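Local structure of probable ribose-5-phosphate isomerase B (Mycoplasma genitalium, 6MU0) at residues L24-I27 with I28-L32; V60-K63 with V64-N67; D125-N128 with I129-D133; G143-Q146 with R147-D150. The protein probably catalyses the reversible interconversion of ribulose 5-phosphate and ribose 5-phosphate in the non-oxidative pentose phosphate pathway. All blocks are in the same frame, centred on the assembly; numbering follows the deposited sequence.

Interaction 1. Residues L24-I27 with I28-L32; sequences LKKI and ISEHL
Leu24 O accepts the backbone N-H of Ile28 at 2.9 Å, and an N-H...O angle of 170° makes this a nearly straight i to i+4 bond. The next three residues repeat it: Ser29 N lies 2.9 Å from Lys25 O, Glu30 N 2.9 Å from Lys26 O, and His31 N 3.0 Å from Ile27 O. In these three the donor leans out of the carbonyl plane, as is usual in an alpha helix. On the buried side, Leu24 turns its CG away from its own N (chi1 178°), while Ile28 keeps CG1 beside its backbone N (chi1 -66°) and so sends CD1 back up the helix. The two chains meet at a slant: Ile28 CD1 rests 3.7 Å from Leu24 CG and 3.8 Å from Leu24 CD1. Ile28 also packs on Ile15 of strand 12-16 and on Leu118 in a loop. On the exposed side, Lys26 CG and Glu30 CG approach to 4.0 Å, but the lysine runs on extended while the glutamate bends at chi2. Their charged ends, Lys26 NZ and Glu30 OE2, stay 5.8 Å apart, too far for a salt bridge. Lys25 directs its ammonium elsewhere, to a salt bridge with Asp41 and a hydrogen bond to Pro44 O, and His31 NE2 bonds to Asp133. The chemistry is thus that of an amphipathic crossover helix between strands 12-16 and 38-41: the aliphatic contact between Leu24 and Ile28 belongs to the core, and the opposite charges at the surface could add only a weak, solvent-screened attraction.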
loop_
_atom_site.group_PDB
_atom_site.type_symbol
_atom_site.label_atom_id
_atom_site.label_comp_id
_atom_site.label_asym_id
_atom_site.label_seq_id
_atom_site.Cartn_x
_atom_site.Cartn_y
_atom_site.Cartn_z
ATOM N N LEU A 24 10.355 -4.347 -9.150
ATOM C CA LEU A 24 10.053 -4.433 -7.728
ATOM C C LEU A 24 8.692 -5.074 -7.491
ATOM O O LEU A 24 8.533 -5.884 -6.571
ATOM C CB LEU A 24 10.106 -3.041 -7.111
ATOM C CG LEU A 24 9.757 -2.998 -5.626
ATOM C CD1 LEU A 24 10.754 -3.798 -4.792
ATOM C CD2 LEU A 24 9.649 -1.568 -5.136
ATOM N N LYS A 25 7.700 -4.730 -8.317
ATOM C CA LYS A 25 6.371 -5.307 -8.148
ATOM C C LYS A 25 6.411 -6.829 -8.243
ATOM O O LYS A 25 5.797 -7.523 -7.425
ATOM C CB LYS A 25 5.409 -4.711 -9.174
ATOM C CG LYS A 25 4.029 -5.355 -9.138
ATOM C CD LYS A 25 2.958 -4.436 -9.696
ATOM C CE LYS A 25 3.158 -4.109 -11.172
ATOM N NZ LYS A 25 2.958 -5.294 -12.046
ATOM N N LYS A 26 7.128 -7.371 -9.236
ATOM C CA LYS A 26 7.212 -8.829 -9.336
ATOM C C LYS A 26 7.955 -9.426 -8.147
ATOM O O LYS A 26 7.555 -10.470 -7.618
ATOM C CB LYS A 26 7.869 -9.280 -10.643
ATOM C CG LYS A 26 7.979 -10.816 -10.713
ATOM C CD LYS A 26 8.547 -11.357 -12.016
ATOM C CE LYS A 26 8.633 -12.886 -11.966
ATOM N NZ LYS A 26 9.160 -13.454 -13.237
ATOM N N ILE A 27 9.058 -8.799 -7.730
ATOM C CA ILE A 27 9.791 -9.284 -6.563
ATOM C C ILE A 27 8.873 -9.368 -5.348
ATOM O O ILE A 27 8.832 -10.384 -4.644
ATOM C CB ILE A 27 11.014 -8.393 -6.288
ATOM C CG1 ILE A 27 12.051 -8.540 -7.400
ATOM C CG2 ILE A 27 11.617 -8.728 -4.929
ATOM C CD1 ILE A 27 13.180 -7.522 -7.331
ATOM N N ILE A 28 8.141 -8.288 -5.063
ATOM C CA ILE A 28 7.263 -8.280 -3.893
ATOM C C ILE A 28 6.143 -9.302 -4.045
ATOM O O ILE A 28 5.841 -10.065 -3.115
ATOM C CB ILE A 28 6.700 -6.872 -3.646
ATOM C CG1 ILE A 28 7.814 -5.903 -3.258
ATOM C CG2 ILE A 28 5.619 -6.935 -2.583
ATOM C CD1 ILE A 28 7.350 -4.461 -3.212
ATOM N N SER A 29 5.507 -9.337 -5.218
ATOM C CA SER A 29 4.381 -10.243 -5.415
ATOM C C SER A 29 4.797 -11.694 -5.204
ATOM O O SER A 29 4.131 -12.444 -4.482
ATOM C CB SER A 29 3.788 -10.037 -6.806
ATOM O OG SER A 29 2.731 -10.944 -7.029
ATOM N N GLU A 30 5.902 -12.105 -5.822
ATOM C CA GLU A 30 6.339 -13.490 -5.687
ATOM C C GLU A 30 6.826 -13.795 -4.272
ATOM O O GLU A 30 6.604 -14.899 -3.759
ATOM C CB GLU A 30 7.395 -13.815 -6.743
ATOM C CG GLU A 30 6.860 -13.753 -8.169
ATOM C CD GLU A 30 5.805 -14.818 -8.483
ATOM O OE1 GLU A 30 5.806 -15.898 -7.852
ATOM O OE2 GLU A 30 4.981 -14.576 -9.391
ATOM N N HIS A 31 7.491 -12.831 -3.632
ATOM C CA HIS A 31 7.894 -12.982 -2.236
ATOM C C HIS A 31 6.688 -13.276 -1.347
ATOM O O HIS A 31 6.705 -14.204 -0.523
ATOM C CB HIS A 31 8.593 -11.684 -1.822
ATOM C CG HIS A 31 8.879 -11.559 -0.361
ATOM N ND1 HIS A 31 9.926 -12.208 0.255
ATOM C CD2 HIS A 31 8.292 -10.798 0.591
ATOM C CE1 HIS A 31 9.949 -11.874 1.533
ATOM N NE2 HIS A 31 8.969 -11.018 1.762
ATOM N N LEU A 32 5.620 -12.498 -1.509
ATOM C CA LEU A 32 4.440 -12.668 -0.670
ATOM C C LEU A 32 3.665 -13.930 -1.031
ATOM O O LEU A 32 3.099 -14.589 -0.150
ATOM C CB LEU A 32 3.558 -11.426 -0.766
ATOM C CG LEU A 32 4.202 -10.161 -0.203
ATOM C CD1 LEU A 32 3.249 -8.993 -0.374
ATOM C CD2 LEU A 32 4.573 -10.344 1.268
#

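Interaction 2. Residues V60-K63 with V64-N67; sequences VADK and VKKN
Val60 O and Val64 N form a regular i to i+4 bond of 3.0 Å, and Lys65 N repeats the pattern on Ala61 O. After these the backbone bonding changes. Lys66 N turns to Lys63 O, only three residues back, at 3.0 Å with an N-H...O angle of 140°; the donor stands 59° out of the carbonyl plane, geometry expected where a helix tightens into a 3-10-like turn. Water completes the polar set. One molecule donates to Lys63 O at 2.7 Å and accepts from Asn67 ND2 at 3.0 Å, so the carbonyl of Lys63 has two donors and the side-chain amide of Asn67 is tied back to the last turn. A second water accepts from Lys65 NZ at 2.9 Å but makes only a weak bond to Asp62 OD1, at 3.4 Å, a loose bridge between opposite charges that do not touch directly. Among the charged groups themselves, Lys63 bends at chi2 (-70°) and runs alongside Lys66 in the same direction, which brings Lys63 NZ to 3.7 Å from Lys66 NZ. Such proximity would be unfavourable if both ends are protonated, although solvent should soften it. Apolar contact is slight, since Val60 CG1 and Val64 CG2 come no closer than 4.4 Å. Those two valines face inward: Val60 packs on Ala16 of strand 12-16 and Val64 on Asn114, while the Lys63 chain touches Phe14. Ala61, Asp62 and Lys65 instead meet Val90, so helix 53-66 rests on the sheet through Val60 and Lys63, with the loop after helix 81-88 bordering it at Val90.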
loop_
_atom_site.group_PDB
_atom_site.type_symbol
_atom_site.label_atom_id
_atom_site.label_comp_id
_atom_site.label_asym_id
_atom_site.label_seq_id
_atom_site.Cartn_x
_atom_site.Cartn_y
_atom_site.Cartn_z
ATOM N N VAL A 60 -5.920 -0.293 -7.293
ATOM C CA VAL A 60 -5.666 -0.901 -5.991
ATOM C C VAL A 60 -6.599 -0.321 -4.938
ATOM O O VAL A 60 -7.220 -1.053 -4.161
ATOM C CB VAL A 60 -4.191 -0.702 -5.595
ATOM C CG1 VAL A 60 -3.987 -0.978 -4.112
ATOM C CG2 VAL A 60 -3.291 -1.589 -6.428
ATOM N N ALA A 61 -6.668 1.010 -4.865
ATOM C CA ALA A 61 -7.406 1.645 -3.782
ATOM C C ALA A 61 -8.898 1.346 -3.867
ATOM O O ALA A 61 -9.555 1.157 -2.835
ATOM C CB ALA A 61 -7.143 3.145 -3.785
ATOM N N ASP A 62 -9.455 1.293 -5.080
ATOM C CA ASP A 62 -10.866 0.948 -5.210
ATOM C C ASP A 62 -11.145 -0.474 -4.738
ATOM O O ASP A 62 -12.233 -0.744 -4.224
ATOM C CB ASP A 62 -11.348 1.159 -6.648
ATOM C CG ASP A 62 -11.637 2.620 -6.970
ATOM O OD1 ASP A 62 -11.920 3.410 -6.044
ATOM O OD2 ASP A 62 -11.598 2.975 -8.168
ATOM N N LYS A 63 -10.185 -1.395 -4.894
ATOM C CA LYS A 63 -10.364 -2.736 -4.338
ATOM C C LYS A 63 -10.317 -2.705 -2.815
ATOM O O LYS A 63 -11.164 -3.307 -2.143
ATOM C CB LYS A 63 -9.306 -3.698 -4.885
ATOM C CG LYS A 63 -9.505 -4.105 -6.326
ATOM C CD LYS A 63 -10.717 -5.005 -6.485
ATOM C CE LYS A 63 -10.805 -5.543 -7.902
ATOM N NZ LYS A 63 -11.980 -6.436 -8.073
ATOM N N VAL A 64 -9.318 -2.019 -2.249
ATOM C CA VAL A 64 -9.207 -1.944 -0.795
ATOM C C VAL A 64 -10.462 -1.326 -0.193
ATOM O O VAL A 64 -10.953 -1.779 0.845
ATOM C CB VAL A 64 -7.915 -1.206 -0.393
ATOM C CG1 VAL A 64 -7.869 -0.958 1.109
ATOM C CG2 VAL A 64 -6.711 -2.013 -0.841
ATOM N N LYS A 65 -11.026 -0.313 -0.865
ATOM C CA LYS A 65 -12.247 0.347 -0.405
ATOM C C LYS A 65 -13.388 -0.635 -0.149
ATOM O O LYS A 65 -14.215 -0.399 0.737
ATOM C CB LYS A 65 -12.670 1.393 -1.442
ATOM C CG LYS A 65 -14.072 1.973 -1.296
ATOM C CD LYS A 65 -14.314 3.014 -2.386
ATOM C CE LYS A 65 -15.713 3.598 -2.339
ATOM N NZ LYS A 65 -15.890 4.627 -3.403
ATOM N N LYS A 66 -13.460 -1.731 -0.916
ATOM C CA LYS A 66 -14.530 -2.716 -0.766
ATOM C C LYS A 66 -14.372 -3.580 0.481
ATOM O O LYS A 66 -15.352 -4.173 0.949
ATOM C CB LYS A 66 -14.560 -3.620 -2.001
ATOM C CG LYS A 66 -14.836 -2.886 -3.303
ATOM C CD LYS A 66 -14.447 -3.722 -4.514
ATOM C CE LYS A 66 -15.193 -5.044 -4.557
ATOM N NZ LYS A 66 -14.774 -5.866 -5.727
ATOM N N ASN A 67 -13.158 -3.692 1.014
ATOM C CA ASN A 67 -12.890 -4.494 2.197
ATOM C C ASN A 67 -11.829 -3.788 3.034
ATOM O O ASN A 67 -10.765 -4.326 3.313
ATOM C CB ASN A 67 -12.457 -5.908 1.818
ATOM C CG ASN A 67 -13.617 -6.775 1.390
ATOM O OD1 ASN A 67 -14.408 -7.219 2.219
ATOM N ND2 ASN A 67 -13.732 -7.016 0.090
HETATM O O HOH W 1 -15.202 2.815 -5.497
HETATM O O HOH W 2 -11.689 -5.949 -1.790
#

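Interaction 3. Residues D125-N128 with I129-D133; sequences DSEN and IKIVD
Glu127 and Lys130 are joined through water in the glutamate conformer described here, one of two: the molecule donates to Glu127 OE1 at 2.9 Å and accepts from Lys130 NZ at 2.7 Å. OE1 and NZ are 4.5 Å apart, beyond a direct salt bridge, and the two chains cross at about a right angle, so the water mediates between them. The same water makes a weak bond of 3.5 Å to Ser126 OG, while Lys130 CE lies 3.4 Å from that hydroxyl oxygen. In this conformer Glu127 OE2 is taken by the backbone N of Glu101, while Asn128 ND2 bonds to Ser119 O. Asn128 OD1 faces carbon across the contact, with Ile131 CD1 3.8 Å away. Backbone acceptors are filled in sequence: Asp125 O by Ile129 N, Ser126 O by Lys130 N, Glu127 O by Ile131 N at 2.9 Å and Asn128 O by Val132 N, the last with an N-H...O angle of 170°. Ile131 and Val132 both pack on Leu116 of strand 115-117. Polar Ser126 and Lys130 outside and aliphatic packing inside are the pattern of an amphipathic helix flanking the parallel sheet of a Rossmann-like alpha/beta fold.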
loop_
_atom_site.group_PDB
_atom_site.type_symbol
_atom_site.label_atom_id
_atom_site.label_comp_id
_atom_site.label_asym_id
_atom_site.label_seq_id
_atom_site.Cartn_x
_atom_site.Cartn_y
_atom_site.Cartn_z
ATOM N N ASP A 125 15.617 -2.492 -3.658
ATOM C CA ASP A 125 14.711 -3.638 -3.594
ATOM C C ASP A 125 14.759 -4.297 -2.226
ATOM O O ASP A 125 13.719 -4.659 -1.665
ATOM C CB ASP A 125 15.105 -4.683 -4.634
ATOM C CG ASP A 125 14.917 -4.210 -6.052
ATOM O OD1 ASP A 125 14.301 -3.145 -6.274
ATOM O OD2 ASP A 125 15.396 -4.920 -6.960
ATOM N N SER A 126 15.966 -4.488 -1.688
ATOM C CA SER A 126 16.106 -5.138 -0.392
ATOM C C SER A 126 15.379 -4.363 0.696
ATOM O O SER A 126 14.662 -4.948 1.515
ATOM C CB SER A 126 17.580 -5.291 -0.041
ATOM O OG SER A 126 17.684 -5.847 1.253
ATOM N N GLU A 127 15.565 -3.041 0.732
ATOM C CA GLU A 127 14.903 -2.240 1.757
ATOM C C GLU A 127 13.391 -2.267 1.583
ATOM O O GLU A 127 12.645 -2.332 2.570
ATOM C CB GLU A 127 15.421 -0.802 1.733
ATOM C CG GLU A 127 14.849 0.084 2.834
ATOM C CD GLU A 127 15.548 -0.091 4.165
ATOM O OE1 GLU A 127 16.491 -0.903 4.249
ATOM O OE2 GLU A 127 15.156 0.599 5.129
ATOM N N ASN A 128 12.917 -2.223 0.333
ATOM C CA ASN A 128 11.478 -2.291 0.098
ATOM C C ASN A 128 10.883 -3.615 0.574
ATOM O O ASN A 128 9.785 -3.634 1.135
ATOM C CB ASN A 128 11.166 -1.990 -1.366
ATOM C CG ASN A 128 11.018 -0.503 -1.615
ATOM O OD1 ASN A 128 10.452 0.205 -0.782
ATOM N ND2 ASN A 128 11.531 -0.021 -2.750
ATOM N N ILE A 129 11.584 -4.735 0.367
ATOM C CA ILE A 129 11.089 -6.006 0.900
ATOM C C ILE A 129 11.000 -5.955 2.421
ATOM O O ILE A 129 10.033 -6.440 3.022
ATOM C CB ILE A 129 11.972 -7.170 0.416
ATOM C CG1 ILE A 129 11.713 -7.458 -1.066
ATOM C CG2 ILE A 129 11.733 -8.419 1.258
ATOM C CD1 ILE A 129 10.353 -8.086 -1.347
ATOM N N LYS A 130 12.014 -5.377 3.071
ATOM C CA LYS A 130 11.984 -5.274 4.529
ATOM C C LYS A 130 10.830 -4.400 5.002
ATOM O O LYS A 130 10.195 -4.691 6.025
ATOM C CB LYS A 130 13.306 -4.710 5.042
ATOM C CG LYS A 130 14.480 -5.624 4.790
ATOM C CD LYS A 130 15.796 -4.924 5.060
ATOM C CE LYS A 130 16.956 -5.744 4.540
ATOM N NZ LYS A 130 18.230 -4.993 4.688
ATOM N N ILE A 131 10.568 -3.310 4.280
ATOM C CA ILE A 131 9.441 -2.441 4.603
ATOM C C ILE A 131 8.134 -3.218 4.516
ATOM O O ILE A 131 7.297 -3.169 5.425
ATOM C CB ILE A 131 9.449 -1.221 3.666
ATOM C CG1 ILE A 131 10.608 -0.279 4.024
ATOM C CG2 ILE A 131 8.097 -0.514 3.673
ATOM C CD1 ILE A 131 10.901 0.756 2.957
ATOM N N VAL A 132 7.943 -3.940 3.408
ATOM C CA VAL A 132 6.743 -4.756 3.229
ATOM C C VAL A 132 6.597 -5.752 4.371
ATOM O O VAL A 132 5.525 -5.880 4.976
ATOM C CB VAL A 132 6.776 -5.458 1.859
ATOM C CG1 VAL A 132 5.665 -6.488 1.760
ATOM C CG2 VAL A 132 6.639 -4.446 0.728
ATOM N N ASP A 133 7.673 -6.477 4.685
ATOM C CA ASP A 133 7.581 -7.503 5.720
ATOM C C ASP A 133 7.206 -6.904 7.071
ATOM O O ASP A 133 6.365 -7.457 7.792
ATOM C CB ASP A 133 8.902 -8.269 5.832
ATOM C CG ASP A 133 9.106 -9.288 4.712
ATOM O OD1 ASP A 133 8.151 -9.592 3.963
ATOM O OD2 ASP A 133 10.243 -9.789 4.594
HETATM O O HOH W 3 18.140 -2.855 2.980
#

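Interaction 4. Residues G143-Q146 with R147-D150; sequences GRHQ and RRID
Arg144 holds CG between its backbone N and carbonyl carbon (chi1 66°), and its extended chain runs out beside that of Arg148, whose CG lies near its own N. The two arginines point the same way, but their guanidinium planes are 85° apart, so they do not stack. Arg148 instead lays one face of its guanidinium over the Arg144 aliphatic chain, with Arg148 NH1 3.7 Å from Arg144 CG. Arg147, bent at chi3, covers the CA and CB of Arg144 with a guanidinium face. His145 NE2 sits 3.3 Å above the plane of the Arg144 guanidinium, over its centre. A water at the edge of each group, in the plane of each, links His145 ND1, 2.8 Å from it, to Arg148 NH1, which donates to it at 3.0 Å. On another side, the bend of Gln146 at chi2 (72°) brings NE2 to 2.8 Å from Asp150 OD1; the acceptor lies near the amide plane, but OD1 is approached from above the carboxylate plane. Backbone bonding starts loosely, at 3.3 Å from Arg147 N to Gly143 O, and tightens to 3.0 Å from Ile149 N to His145 O. Gly143 is the N-cap, with a positive phi that suits glycine. Arg144 and Arg148 probably bind the sugar phosphate, as in relatives, and their placement side by side is consistent with an anion-binding surface. The turn opens helix 144-158, the last of the chain: His145 stacks on His110, His145 and Gln146 touch Phe140 after helix 125-137, and Ile149 packs on Leu94, just before strand 95-97.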
loop_
_atom_site.group_PDB
_atom_site.type_symbol
_atom_site.label_atom_id
_atom_site.label_comp_id
_atom_site.label_asym_id
_atom_site.label_seq_id
_atom_site.Cartn_x
_atom_site.Cartn_y
_atom_site.Cartn_z
ATOM N N GLY A 143 -6.364 2.384 20.683
ATOM C CA GLY A 143 -6.267 3.401 21.719
ATOM C C GLY A 143 -6.364 4.799 21.145
ATOM O O GLY A 143 -7.249 5.113 20.338
ATOM N N ARG A 144 -5.422 5.658 21.552
ATOM C CA ARG A 144 -5.396 7.025 21.038
ATOM C C ARG A 144 -5.320 7.050 19.519
ATOM O O ARG A 144 -5.838 7.976 18.880
ATOM C CB ARG A 144 -4.225 7.795 21.650
ATOM C CG ARG A 144 -2.847 7.278 21.243
ATOM C CD ARG A 144 -1.777 7.804 22.186
ATOM N NE ARG A 144 -0.406 7.489 21.773
ATOM C CZ ARG A 144 0.230 6.358 22.057
ATOM N NH1 ARG A 144 -0.375 5.405 22.763
ATOM N NH2 ARG A 144 1.480 6.188 21.643
ATOM N N HIS A 145 -4.686 6.043 18.921
ATOM C CA HIS A 145 -4.574 6.018 17.471
ATOM C C HIS A 145 -5.918 5.765 16.814
ATOM O O HIS A 145 -6.173 6.280 15.719
ATOM C CB HIS A 145 -3.551 4.969 17.061
ATOM C CG HIS A 145 -2.280 5.065 17.835
ATOM N ND1 HIS A 145 -1.437 6.151 17.738
ATOM C CD2 HIS A 145 -1.732 4.236 18.755
ATOM C CE1 HIS A 145 -0.414 5.978 18.553
ATOM N NE2 HIS A 145 -0.565 4.821 19.178
ATOM N N GLN A 146 -6.782 4.979 17.460
ATOM C CA GLN A 146 -8.130 4.791 16.937
ATOM C C GLN A 146 -8.914 6.097 16.951
ATOM O O GLN A 146 -9.638 6.403 15.998
ATOM C CB GLN A 146 -8.864 3.715 17.736
ATOM C CG GLN A 146 -10.242 3.380 17.181
ATOM C CD GLN A 146 -10.162 2.612 15.879
ATOM O OE1 GLN A 146 -9.636 1.499 15.837
ATOM N NE2 GLN A 146 -10.682 3.200 14.806
ATOM N N ARG A 147 -8.785 6.878 18.026
ATOM C CA ARG A 147 -9.466 8.165 18.091
ATOM C C ARG A 147 -9.041 9.064 16.936
ATOM O O ARG A 147 -9.868 9.764 16.338
ATOM C CB ARG A 147 -9.131 8.830 19.421
ATOM C CG ARG A 147 -9.790 10.164 19.621
ATOM C CD ARG A 147 -9.419 10.756 20.966
ATOM N NE ARG A 147 -8.030 11.207 21.024
ATOM C CZ ARG A 147 -7.116 10.767 21.884
ATOM N NH1 ARG A 147 -7.417 9.839 22.787
ATOM N NH2 ARG A 147 -5.888 11.266 21.851
ATOM N N ARG A 148 -7.754 9.045 16.597
ATOM C CA ARG A 148 -7.253 9.889 15.519
ATOM C C ARG A 148 -7.735 9.408 14.155
ATOM O O ARG A 148 -8.228 10.204 13.347
ATOM C CB ARG A 148 -5.732 9.971 15.604
ATOM C CG ARG A 148 -5.295 10.742 16.842
ATOM C CD ARG A 148 -3.873 10.463 17.265
ATOM N NE ARG A 148 -3.617 11.106 18.547
ATOM C CZ ARG A 148 -2.567 10.856 19.317
ATOM N NH1 ARG A 148 -1.654 9.962 18.938
ATOM N NH2 ARG A 148 -2.444 11.488 20.476
ATOM N N ILE A 149 -7.611 8.106 13.873
ATOM C CA ILE A 149 -8.097 7.563 12.605
ATOM C C ILE A 149 -9.591 7.831 12.445
ATOM O O ILE A 149 -10.077 8.151 11.353
ATOM C CB ILE A 149 -7.768 6.060 12.515
ATOM C CG1 ILE A 149 -6.252 5.849 12.453
ATOM C CG2 ILE A 149 -8.457 5.423 11.318
ATOM C CD1 ILE A 149 -5.567 6.707 11.419
ATOM N N ASP A 150 -10.347 7.699 13.543
ATOM C CA ASP A 150 -11.783 7.969 13.491
ATOM C C ASP A 150 -12.066 9.384 13.003
ATOM O O ASP A 150 -13.061 9.620 12.310
ATOM C CB ASP A 150 -12.421 7.765 14.866
ATOM C CG ASP A 150 -12.573 6.303 15.238
ATOM O OD1 ASP A 150 -12.352 5.435 14.372
ATOM O OD2 ASP A 150 -12.914 6.024 16.407
HETATM O O HOH W 4 -1.431 8.533 16.330
#

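Along the chain the four contacts come one after another, each within a single helix: 22-34, 53-66, 125-137 and 144-158. Interactions 1 and 3 are neighbours, their centres 10 Å apart, and their helices pack directly, with Leu24 CD2 3.4 Å from Asn128 ND2. Helix 22-34 touches Ile13 and Ile15 of strand 12-16, whereas helix 53-66 touches Phe14 and Ala16; these alternate residues place interactions 1 and 2 on opposite faces of the parallel sheet. Interaction 4 is remote from all three, 32 Å from interaction 1 between centres. Three contacts thus lie on helices packed on the sheet, whereas residues 143-150 carry arginines that probably bind the substrate, next to His110, the probable proton donor.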